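Local coordinates for amino acid ABC transporter, periplasmic amino acid-binding protein (Brucella ovis, PDB 4Z9N) that is a periplasmic binding protein that probably delivers amino acids or peptides to an ABC transporter, and holds glutathione in the cleft between its two lobes, at residues Pro67-Thr75 with Leu85-Arg95; Tyr48-Ile56 with Trp224-Leu235. All coordinates share one frame; numbering follows the deposited sequence. Where two conformers were deposited one is given.

Interaction 1: residues Pro67-Thr75 with Leu85-Arg95; sequences PLNAKERFT and LIRNTTWTISR. With GSH (glutathione), chain U; EDO (1,2-ethanediol), chain V.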
loop_
_atom_site.group_PDB
_atom_site.type_symbol
_atom_site.label_atom_id
_atom_site.label_comp_id
_atom_site.label_asym_id
_atom_site.label_seq_id
_atom_site.Cartn_x
_atom_site.Cartn_y
_atom_site.Cartn_z
ATOM N N PRO D 67 -1.016 26.582 -5.177
ATOM C CA PRO D 67 -2.172 26.032 -5.896
ATOM C C PRO D 67 -1.789 25.644 -7.321
ATOM O O PRO D 67 -1.090 26.404 -7.987
ATOM C CB PRO D 67 -3.182 27.178 -5.884
ATOM C CG PRO D 67 -2.338 28.417 -5.773
ATOM C CD PRO D 67 -1.148 28.027 -4.920
ATOM N N LEU D 68 -2.238 24.463 -7.750
ATOM C CA LEU D 68 -1.893 23.876 -9.040
ATOM C C LEU D 68 -3.101 23.256 -9.758
ATOM O O LEU D 68 -3.816 22.433 -9.189
ATOM C CB LEU D 68 -0.787 22.817 -8.856
ATOM C CG LEU D 68 0.513 23.242 -8.162
ATOM C CD1 LEU D 68 1.353 22.074 -7.663
ATOM C CD2 LEU D 68 1.321 24.062 -9.161
ATOM N N ASN D 69 -3.327 23.638 -11.015
ATOM C CA ASN D 69 -4.401 22.997 -11.769
ATOM C C ASN D 69 -3.914 21.638 -12.266
ATOM O O ASN D 69 -2.747 21.271 -12.069
ATOM C CB ASN D 69 -4.914 23.898 -12.921
ATOM C CG ASN D 69 -3.917 24.081 -14.054
ATOM O OD1 ASN D 69 -3.210 23.165 -14.440
ATOM N ND2 ASN D 69 -3.871 25.302 -14.602
ATOM N N ALA D 70 -4.808 20.884 -12.897
ATOM C CA ALA D 70 -4.541 19.483 -13.204
ATOM C C ALA D 70 -3.347 19.328 -14.144
ATOM O O ALA D 70 -2.667 18.293 -14.152
ATOM C CB ALA D 70 -5.781 18.842 -13.811
ATOM N N LYS D 71 -3.103 20.365 -14.939
ATOM C CA LYS D 71 -2.064 20.323 -15.960
ATOM C C LYS D 71 -0.674 20.782 -15.503
ATOM O O LYS D 71 0.324 20.434 -16.120
ATOM C CB LYS D 71 -2.501 21.159 -17.152
ATOM C CG LYS D 71 -3.503 20.454 -18.035
ATOM C CD LYS D 71 -3.795 21.278 -19.275
ATOM C CE LYS D 71 -4.060 20.370 -20.464
ATOM N NZ LYS D 71 -4.153 21.149 -21.728
ATOM N N GLU D 72 -0.591 21.557 -14.432
ATOM C CA GLU D 72 0.710 22.077 -14.030
ATOM C C GLU D 72 1.261 21.358 -12.797
ATOM O O GLU D 72 2.399 21.589 -12.398
ATOM C CB GLU D 72 0.613 23.581 -13.775
ATOM C CG GLU D 72 -0.307 23.931 -12.641
ATOM C CD GLU D 72 -0.785 25.377 -12.684
ATOM O OE1 GLU D 72 -0.252 26.177 -13.480
ATOM O OE2 GLU D 72 -1.701 25.711 -11.911
ATOM N N ARG D 73 0.467 20.474 -12.203
ATOM C CA ARG D 73 0.845 19.881 -10.914
ATOM C C ARG D 73 2.124 19.033 -10.974
ATOM O O ARG D 73 2.954 19.088 -10.061
ATOM C CB ARG D 73 -0.311 19.038 -10.356
ATOM C CG ARG D 73 -0.848 17.979 -11.338
ATOM C CD ARG D 73 -2.043 17.200 -10.777
ATOM N NE ARG D 73 -2.813 16.600 -11.874
ATOM C CZ ARG D 73 -3.640 15.560 -11.760
ATOM N NH1 ARG D 73 -3.805 14.937 -10.593
ATOM N NH2 ARG D 73 -4.294 15.130 -12.833
ATOM N N PHE D 74 2.308 18.245 -12.032
ATOM C CA PHE D 74 3.488 17.374 -12.046
ATOM C C PHE D 74 4.764 18.188 -12.336
ATOM O O PHE D 74 5.817 17.919 -11.756
ATOM C CB PHE D 74 3.301 16.229 -13.052
ATOM C CG PHE D 74 2.116 15.369 -12.746
ATOM C CD1 PHE D 74 2.078 14.620 -11.576
ATOM C CD2 PHE D 74 1.006 15.376 -13.587
ATOM C CE1 PHE D 74 0.973 13.837 -11.260
ATOM C CE2 PHE D 74 -0.106 14.605 -13.296
ATOM C CZ PHE D 74 -0.134 13.831 -12.126
ATOM N N THR D 75 4.649 19.182 -13.216
ATOM C CA THR D 75 5.783 20.026 -13.580
ATOM C C THR D 75 6.319 20.749 -12.345
ATOM O O THR D 75 7.530 20.832 -12.135
ATOM C CB THR D 75 5.397 21.062 -14.653
ATOM O OG1 THR D 75 4.853 20.386 -15.793
ATOM C CG2 THR D 75 6.614 21.868 -15.077
ATOM N N LEU D 85 3.559 16.855 -3.448
ATOM C CA LEU D 85 2.278 17.105 -4.090
ATOM C C LEU D 85 1.215 16.266 -3.411
ATOM O O LEU D 85 1.269 15.042 -3.459
ATOM C CB LEU D 85 2.341 16.774 -5.584
ATOM C CG LEU D 85 1.041 16.924 -6.370
ATOM C CD1 LEU D 85 0.655 18.414 -6.529
ATOM C CD2 LEU D 85 1.193 16.267 -7.760
ATOM N N ILE D 86 0.275 16.924 -2.749
ATOM C CA ILE D 86 -0.798 16.229 -2.055
ATOM C C ILE D 86 -2.068 16.882 -2.550
ATOM O O ILE D 86 -2.461 17.923 -2.058
ATOM C CB ILE D 86 -0.645 16.307 -0.542
ATOM C CG1 ILE D 86 0.736 15.786 -0.151
ATOM C CG2 ILE D 86 -1.722 15.435 0.138
ATOM C CD1 ILE D 86 1.041 15.838 1.338
ATOM N N ARG D 87 -2.680 16.286 -3.566
ATOM C CA ARG D 87 -3.680 17.005 -4.338
ATOM C C ARG D 87 -4.533 16.046 -5.154
ATOM O O ARG D 87 -4.517 16.104 -6.382
ATOM C CB ARG D 87 -2.978 18.035 -5.250
ATOM C CG ARG D 87 -3.895 18.919 -6.113
ATOM C CD ARG D 87 -3.265 19.161 -7.470
ATOM N NE ARG D 87 -4.185 19.758 -8.442
ATOM C CZ ARG D 87 -5.114 19.067 -9.102
ATOM N NH1 ARG D 87 -5.283 17.772 -8.854
ATOM N NH2 ARG D 87 -5.899 19.682 -9.985
ATOM N N ASN D 88 -5.286 15.186 -4.462
ATOM C CA ASN D 88 -6.262 14.283 -5.094
ATOM C C ASN D 88 -5.742 13.731 -6.422
ATOM O O ASN D 88 -6.455 13.702 -7.417
ATOM C CB ASN D 88 -7.658 14.983 -5.284
ATOM C CG ASN D 88 -7.595 16.363 -5.993
ATOM O OD1 ASN D 88 -7.016 17.333 -5.480
ATOM N ND2 ASN D 88 -8.261 16.462 -7.152
ATOM N N THR D 89 -4.491 13.277 -6.394
ATOM C CA THR D 89 -3.758 12.864 -7.583
ATOM C C THR D 89 -3.583 11.347 -7.619
ATOM O O THR D 89 -2.960 10.747 -6.738
ATOM C CB THR D 89 -2.386 13.553 -7.641
ATOM O OG1 THR D 89 -2.541 14.956 -7.938
ATOM C CG2 THR D 89 -1.496 12.886 -8.662
ATOM N N THR D 90 -4.144 10.725 -8.647
ATOM C CA THR D 90 -4.187 9.268 -8.707
ATOM C C THR D 90 -2.816 8.642 -8.999
ATOM O O THR D 90 -2.109 9.053 -9.912
ATOM C CB THR D 90 -5.209 8.818 -9.767
ATOM O OG1 THR D 90 -6.506 9.306 -9.403
ATOM C CG2 THR D 90 -5.240 7.291 -9.876
ATOM N N TRP D 91 -2.435 7.670 -8.177
ATOM C CA TRP D 91 -1.275 6.813 -8.443
ATOM C C TRP D 91 -1.592 5.859 -9.594
ATOM O O TRP D 91 -2.496 5.029 -9.478
ATOM C CB TRP D 91 -0.933 6.013 -7.188
ATOM C CG TRP D 91 0.365 5.238 -7.191
ATOM C CD1 TRP D 91 1.175 4.910 -8.256
ATOM C CD2 TRP D 91 0.983 4.705 -6.034
ATOM N NE1 TRP D 91 2.286 4.210 -7.802
ATOM C CE2 TRP D 91 2.169 4.062 -6.440
ATOM C CE3 TRP D 91 0.643 4.706 -4.676
ATOM C CZ2 TRP D 91 3.016 3.441 -5.533
ATOM C CZ3 TRP D 91 1.480 4.086 -3.784
ATOM C CH2 TRP D 91 2.662 3.472 -4.211
ATOM N N THR D 92 -0.859 5.984 -10.698
ATOM C CA THR D 92 -0.996 5.073 -11.839
ATOM C C THR D 92 0.381 4.633 -12.271
ATOM O O THR D 92 1.373 5.296 -11.952
ATOM C CB THR D 92 -1.669 5.740 -13.052
ATOM O OG1 THR D 92 -0.749 6.691 -13.628
ATOM C CG2 THR D 92 -2.953 6.476 -12.621
ATOM N N ILE D 93 0.464 3.557 -13.046
ATOM C CA ILE D 93 1.793 3.109 -13.442
ATOM C C ILE D 93 2.542 4.164 -14.285
ATOM O O ILE D 93 3.737 4.358 -14.096
ATOM C CB ILE D 93 1.738 1.748 -14.174
ATOM C CG1 ILE D 93 3.154 1.209 -14.395
ATOM C CG2 ILE D 93 0.998 1.829 -15.523
ATOM C CD1 ILE D 93 3.164 -0.225 -14.914
ATOM N N SER D 94 1.847 4.848 -15.189
ATOM C CA SER D 94 2.522 5.795 -16.070
ATOM C C SER D 94 3.068 6.983 -15.275
ATOM O O SER D 94 4.131 7.517 -15.596
ATOM C CB SER D 94 1.587 6.270 -17.188
ATOM O OG SER D 94 0.413 6.890 -16.684
ATOM N N ARG D 95 2.363 7.381 -14.223
ATOM C CA ARG D 95 2.851 8.473 -13.386
ATOM C C ARG D 95 4.014 8.003 -12.501
ATOM O O ARG D 95 4.826 8.811 -12.050
ATOM C CB ARG D 95 1.708 9.057 -12.558
ATOM C CG ARG D 95 0.673 9.732 -13.441
ATOM C CD ARG D 95 -0.572 10.096 -12.635
ATOM N NE ARG D 95 -1.506 10.873 -13.448
ATOM C CZ ARG D 95 -2.663 11.347 -12.984
ATOM N NH1 ARG D 95 -3.014 11.106 -11.729
ATOM N NH2 ARG D 95 -3.462 12.057 -13.769
HETATM N N1 GSH U . -7.631 12.033 -9.476
HETATM C CA1 GSH U . -7.714 12.467 -10.872
HETATM C C1 GSH U . -6.296 12.576 -11.429
HETATM O O11 GSH U . -6.138 12.795 -12.662
HETATM O O12 GSH U . -5.292 12.461 -10.672
HETATM C CB1 GSH U . -8.391 13.841 -11.011
HETATM C CG1 GSH U . -7.579 14.880 -10.213
HETATM C CD1 GSH U . -8.094 16.274 -10.555
HETATM O OE1 GSH U . -7.374 17.124 -10.979
HETATM N N2 GSH U . -9.495 16.547 -10.340
HETATM C CA2 GSH U . -9.987 17.866 -10.690
HETATM C C2 GSH U . -9.328 18.973 -9.853
HETATM O O2 GSH U . -8.769 18.778 -8.822
HETATM C CB2 GSH U . -11.519 17.896 -10.646
HETATM S SG2 GSH U . -12.162 17.789 -8.953
HETATM N N3 GSH U . -9.367 20.309 -10.408
HETATM C CA3 GSH U . -8.766 21.400 -9.691
HETATM C C3 GSH U . -7.826 22.143 -10.640
HETATM O O31 GSH U . -7.383 23.268 -10.291
HETATM O O32 GSH U . -7.484 21.630 -11.750
HETATM C C1 EDO V . -3.695 11.151 -17.087
HETATM O O1 EDO V . -3.363 12.470 -16.632
HETATM C C2 EDO V . -2.444 10.379 -17.490
HETATM O O2 EDO V . -1.466 10.390 -16.442
#

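Interaction 2: residues Tyr48-Ile56 with Trp224-Leu235; sequences YCRAVASAI and WADVVRWTHNAL. With NA (sodium ion), chain H.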
loop_
_atom_site.group_PDB
_atom_site.type_symbol
_atom_site.label_atom_id
_atom_site.label_comp_id
_atom_site.label_asym_id
_atom_site.label_seq_id
_atom_site.Cartn_x
_atom_site.Cartn_y
_atom_site.Cartn_z
ATOM N N TYR D 48 -2.878 16.982 5.519
ATOM C CA TYR D 48 -1.775 16.047 5.290
ATOM C C TYR D 48 -0.468 16.823 5.121
ATOM O O TYR D 48 0.572 16.418 5.635
ATOM C CB TYR D 48 -2.043 15.158 4.063
ATOM C CG TYR D 48 -2.345 13.725 4.457
ATOM C CD1 TYR D 48 -3.621 13.352 4.883
ATOM C CD2 TYR D 48 -1.346 12.759 4.455
ATOM C CE1 TYR D 48 -3.894 12.056 5.273
ATOM C CE2 TYR D 48 -1.613 11.449 4.864
ATOM C CZ TYR D 48 -2.890 11.115 5.266
ATOM O OH TYR D 48 -3.161 9.816 5.650
ATOM N N CYS D 49 -0.526 17.932 4.391
ATOM C CA CYS D 49 0.630 18.827 4.271
ATOM C C CYS D 49 1.075 19.335 5.624
ATOM O O CYS D 49 2.268 19.359 5.942
ATOM C CB CYS D 49 0.312 20.027 3.391
ATOM S SG CYS D 49 -0.087 19.626 1.700
ATOM N N ARG D 50 0.100 19.765 6.415
ATOM C CA ARG D 50 0.401 20.274 7.741
ATOM C C ARG D 50 0.950 19.168 8.636
ATOM O O ARG D 50 1.710 19.441 9.568
ATOM C CB ARG D 50 -0.836 20.905 8.381
ATOM C CG ARG D 50 -1.432 22.075 7.589
ATOM C CD ARG D 50 -2.307 22.944 8.497
ATOM N NE ARG D 50 -2.996 23.982 7.741
ATOM C CZ ARG D 50 -2.453 25.150 7.406
ATOM N NH1 ARG D 50 -1.209 25.444 7.758
ATOM N NH2 ARG D 50 -3.158 26.025 6.704
ATOM N N ALA D 51 0.554 17.927 8.369
ATOM C CA ALA D 51 1.074 16.799 9.148
ATOM C C ALA D 51 2.580 16.626 8.918
ATOM O O ALA D 51 3.343 16.376 9.858
ATOM C CB ALA D 51 0.319 15.486 8.804
ATOM N N VAL D 52 3.005 16.766 7.669
ATOM C CA VAL D 52 4.418 16.674 7.343
ATOM C C VAL D 52 5.168 17.841 7.971
ATOM O O VAL D 52 6.242 17.660 8.540
ATOM C CB VAL D 52 4.625 16.619 5.828
ATOM C CG1 VAL D 52 6.100 16.632 5.479
ATOM C CG2 VAL D 52 3.955 15.363 5.273
ATOM N N ALA D 53 4.589 19.035 7.889
ATOM C CA ALA D 53 5.203 20.188 8.520
ATOM C C ALA D 53 5.324 19.987 10.032
ATOM O O ALA D 53 6.320 20.405 10.643
ATOM C CB ALA D 53 4.412 21.451 8.205
ATOM N N SER D 54 4.327 19.350 10.640
ATOM C CA SER D 54 4.386 19.124 12.088
ATOM C C SER D 54 5.466 18.107 12.437
ATOM O O SER D 54 6.209 18.283 13.392
ATOM C CB SER D 54 3.035 18.660 12.637
ATOM O OG SER D 54 1.979 19.504 12.217
ATOM N N ALA D 55 5.554 17.046 11.642
ATOM C CA ALA D 55 6.609 16.049 11.811
ATOM C C ALA D 55 8.004 16.661 11.841
ATOM O O ALA D 55 8.886 16.202 12.566
ATOM C CB ALA D 55 6.525 15.007 10.688
ATOM N N ILE D 56 8.202 17.695 11.034
ATOM C CA ILE D 56 9.523 18.261 10.824
ATOM C C ILE D 56 9.793 19.411 11.766
ATOM O O ILE D 56 10.864 19.482 12.372
ATOM C CB ILE D 56 9.697 18.724 9.365
ATOM C CG1 ILE D 56 9.550 17.538 8.409
ATOM C CG2 ILE D 56 11.040 19.424 9.167
ATOM C CD1 ILE D 56 9.505 17.950 6.937
ATOM N N TRP D 224 13.605 11.602 1.894
ATOM C CA TRP D 224 12.424 12.455 1.819
ATOM C C TRP D 224 11.141 11.635 1.646
ATOM O O TRP D 224 10.120 11.933 2.279
ATOM C CB TRP D 224 12.552 13.479 0.681
ATOM C CG TRP D 224 11.378 14.393 0.628
ATOM C CD1 TRP D 224 10.496 14.534 -0.398
ATOM C CD2 TRP D 224 10.926 15.268 1.672
ATOM N NE1 TRP D 224 9.528 15.456 -0.072
ATOM C CE2 TRP D 224 9.774 15.924 1.195
ATOM C CE3 TRP D 224 11.403 15.580 2.954
ATOM C CZ2 TRP D 224 9.077 16.863 1.957
ATOM C CZ3 TRP D 224 10.708 16.515 3.714
ATOM C CH2 TRP D 224 9.562 17.148 3.211
ATOM N N ALA D 225 11.178 10.614 0.791
ATOM C CA ALA D 225 10.023 9.728 0.627
ATOM C C ALA D 225 9.673 9.038 1.943
ATOM O O ALA D 225 8.487 8.876 2.271
ATOM C CB ALA D 225 10.278 8.690 -0.458
ATOM N N ASP D 226 10.701 8.623 2.690
ATOM C CA ASP D 226 10.474 7.999 4.004
ATOM C C ASP D 226 9.727 8.938 4.957
ATOM O O ASP D 226 8.834 8.505 5.689
ATOM C CB ASP D 226 11.799 7.554 4.638
ATOM C CG ASP D 226 12.431 6.339 3.938
ATOM O OD1 ASP D 226 11.823 5.772 3.013
ATOM O OD2 ASP D 226 13.563 5.969 4.306
ATOM N N VAL D 227 10.091 10.218 4.954
ATOM C CA VAL D 227 9.440 11.193 5.848
ATOM C C VAL D 227 7.958 11.322 5.509
ATOM O O VAL D 227 7.093 11.352 6.393
ATOM C CB VAL D 227 10.129 12.590 5.773
ATOM C CG1 VAL D 227 9.273 13.641 6.473
ATOM C CG2 VAL D 227 11.536 12.542 6.360
ATOM N N VAL D 228 7.654 11.381 4.217
ATOM C CA VAL D 228 6.266 11.562 3.797
ATOM C C VAL D 228 5.496 10.283 4.062
ATOM O O VAL D 228 4.396 10.317 4.608
ATOM C CB VAL D 228 6.176 11.970 2.325
ATOM C CG1 VAL D 228 4.709 12.008 1.857
ATOM C CG2 VAL D 228 6.869 13.342 2.106
ATOM N N ARG D 229 6.093 9.156 3.694
ATOM C CA ARG D 229 5.480 7.846 3.920
ATOM C C ARG D 229 5.155 7.600 5.389
ATOM O O ARG D 229 4.083 7.096 5.757
ATOM C CB ARG D 229 6.410 6.733 3.438
ATOM C CG ARG D 229 5.863 5.334 3.749
ATOM C CD ARG D 229 6.737 4.224 3.160
ATOM N NE ARG D 229 7.193 4.563 1.822
ATOM C CZ ARG D 229 8.443 4.892 1.509
ATOM N NH1 ARG D 229 9.401 4.875 2.426
ATOM N NH2 ARG D 229 8.738 5.217 0.264
ATOM N N TRP D 230 6.100 7.937 6.244
ATOM C CA TRP D 230 5.931 7.561 7.623
ATOM C C TRP D 230 5.119 8.590 8.405
ATOM O O TRP D 230 4.551 8.244 9.433
ATOM C CB TRP D 230 7.296 7.264 8.235
ATOM C CG TRP D 230 7.653 5.903 7.796
ATOM C CD1 TRP D 230 8.516 5.551 6.795
ATOM C CD2 TRP D 230 7.052 4.685 8.254
ATOM N NE1 TRP D 230 8.517 4.187 6.632
ATOM C CE2 TRP D 230 7.635 3.629 7.521
ATOM C CE3 TRP D 230 6.103 4.383 9.241
ATOM C CZ2 TRP D 230 7.285 2.290 7.727
ATOM C CZ3 TRP D 230 5.764 3.053 9.455
ATOM C CH2 TRP D 230 6.354 2.020 8.699
ATOM N N THR D 231 4.988 9.809 7.881
ATOM C CA THR D 231 3.955 10.723 8.380
ATOM C C THR D 231 2.571 10.081 8.182
ATOM O O THR D 231 1.778 9.990 9.121
ATOM C CB THR D 231 4.005 12.092 7.677
ATOM O OG1 THR D 231 5.231 12.745 8.012
ATOM C CG2 THR D 231 2.829 12.972 8.111
ATOM N N HIS D 232 2.297 9.633 6.956
ATOM C CA HIS D 232 1.053 8.929 6.642
ATOM C C HIS D 232 0.795 7.725 7.543
ATOM O O HIS D 232 -0.297 7.557 8.086
ATOM C CB HIS D 232 1.085 8.481 5.179
ATOM C CG HIS D 232 -0.035 7.573 4.784
ATOM N ND1 HIS D 232 -1.362 7.943 4.847
ATOM C CD2 HIS D 232 -0.015 6.329 4.239
ATOM C CE1 HIS D 232 -2.113 6.952 4.387
ATOM N NE2 HIS D 232 -1.317 5.964 4.010
ATOM N N ASN D 233 1.801 6.882 7.707
ATOM C CA ASN D 233 1.571 5.658 8.459
ATOM C C ASN D 233 1.476 5.947 9.948
ATOM O O ASN D 233 0.762 5.245 10.663
ATOM C CB ASN D 233 2.652 4.627 8.137
ATOM C CG ASN D 233 2.399 3.949 6.799
ATOM O OD1 ASN D 233 1.571 3.048 6.714
ATOM N ND2 ASN D 233 3.083 4.408 5.738
ATOM N N ALA D 234 2.135 7.014 10.404
ATOM C CA ALA D 234 1.969 7.442 11.784
ATOM C C ALA D 234 0.521 7.858 12.016
ATOM O O ALA D 234 -0.069 7.515 13.045
ATOM C CB ALA D 234 2.918 8.593 12.133
ATOM N N LEU D 235 -0.049 8.590 11.065
ATOM C CA LEU D 235 -1.445 9.009 11.192
ATOM C C LEU D 235 -2.373 7.797 11.314
ATOM O O LEU D 235 -3.321 7.799 12.115
ATOM C CB LEU D 235 -1.870 9.868 9.997
ATOM C CG LEU D 235 -1.261 11.276 9.954
ATOM C CD1 LEU D 235 -1.528 11.932 8.607
ATOM C CD2 LEU D 235 -1.811 12.129 11.096
HETATM NA NA NA H . 13.407 3.371 2.530
#

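Interaction 1: residues Pro67-Thr75 with Leu85-Arg95
R73 and R95 meet at one carboxylate of the bound glutathione, in the ligand cleft of a family 3 solute-binding protein. R73 gives NH1 to GSH O12 and NH2 to GSH O11, the latter at 3.0 Å and almost straight (179°). R95 repeats this two-pronged grip with its own NH1 and NH2. The two guanidinium planes stand 76° apart, so the carboxylate is held from two directions. T90 N adds a third donor to O12 at 2.9 Å. This ring of donors probably favours the charged form of the carboxylate.

R73 reaches the site from a helix start. Its CG sits between the backbone N and the carbonyl carbon (chi1 53°), and the chain then runs extended to NE. NE donates to A70 O at 2.8 Å, close to the guanidinium plane. NH1 also donates to T89 OG1, again near that plane. T89 OG1 in turn donates to R87 O. Together these bonds fix the rotation of the R73 head. F74 CZ lies off-centre over one face of the R73 guanidinium. The same atom lies over a face of R95, and comes within 3.5 Å of R95 NE.

R87 serves the amide carbonyl OE1 of the ligand's gamma-glutamyl part. Its chain bends at chi2, and CD of R73 packs over one guanidinium face. NE donates to L68 O at 2.8 Å, in the guanidinium plane. NH1 and NH2 both donate to GSH OE1. L85 CD1 touches L68 CD1 and R73 CB, while L85 CD2 meets F74 CD1. The ligand amino group GSH N1 donates to N88 O at 2.9 Å and to T90 OG1 at 3.0 Å.

Interaction 2: residues Tyr48-Ile56 with Trp224-Leu235
Y48 and H232 join two helices through their side chains. Helices 48-56 and 224-235 cross steeply, at 108°, with their axes 9.6 Å apart at closest approach. The contact is helix-helix packing within the solute-binding fold, away from the glutathione cleft. Y48 OH lies at the edge of the H232 imidazole, in its plane, and is hydrogen-bonded to ND1 at 2.7 Å. The rings meet rim to rim, with planes 41° apart. With CG anti to the backbone N (chi1 171°), the H232 ring turns its ND1 edge to the Y48 hydroxyl.

L235 takes one face of the Y48 ring. Its CD1 makes a CH-pi contact, 3.9 Å from the ring centroid. The same methyl also touches A51 CB.

T231 fills the middle of the crossing. Its CG2 points at A51 CB, 3.6 Å away, and also meets V52 CG2. Its OG1 packs beside A55 CB at 3.7 Å. That hydroxyl donates back to V227 O, which also accepts from T231 N on the opposite face of its plane. The small A51 and A55 are consistent with this close approach.

At the other end, I56 CD1 meets the edge of the W224 indole, 3.7 Å from CZ3. V52 CG1 approaches the same ring obliquely at CH2. The indole NE1 is turned to another partner, D83 O.

The contact is therefore apolar along most of its length. The T231 hydroxyl is paired inside its own helix, and the buried Y48 hydroxyl with H232 ND1, where either partner could be the donor.

How the interactions relate
From the N terminus, the chain first passes through helix 44-57, which holds 48-56. It then runs through strand 63-67 into 67-75, and through helix 73-78 and strand 84-85 into 85-95. Interaction 1 closes this short loop, with nine residues between its segments. Interaction 2 closes only when helix 222-240 returns, with 167 residues between its segments. Interaction 1 is nested inside the larger loop. I86 joins the two, packing CG2 on Y48 CB and CD1 on C49 SG. Interaction 1 shapes part of the glutathione cleft; interaction 2 packs helix 222-240 against helix 44-57. Both reach the second subunit: D226 binds a sodium ion together with D96, L101, D102 and Q219 of that subunit.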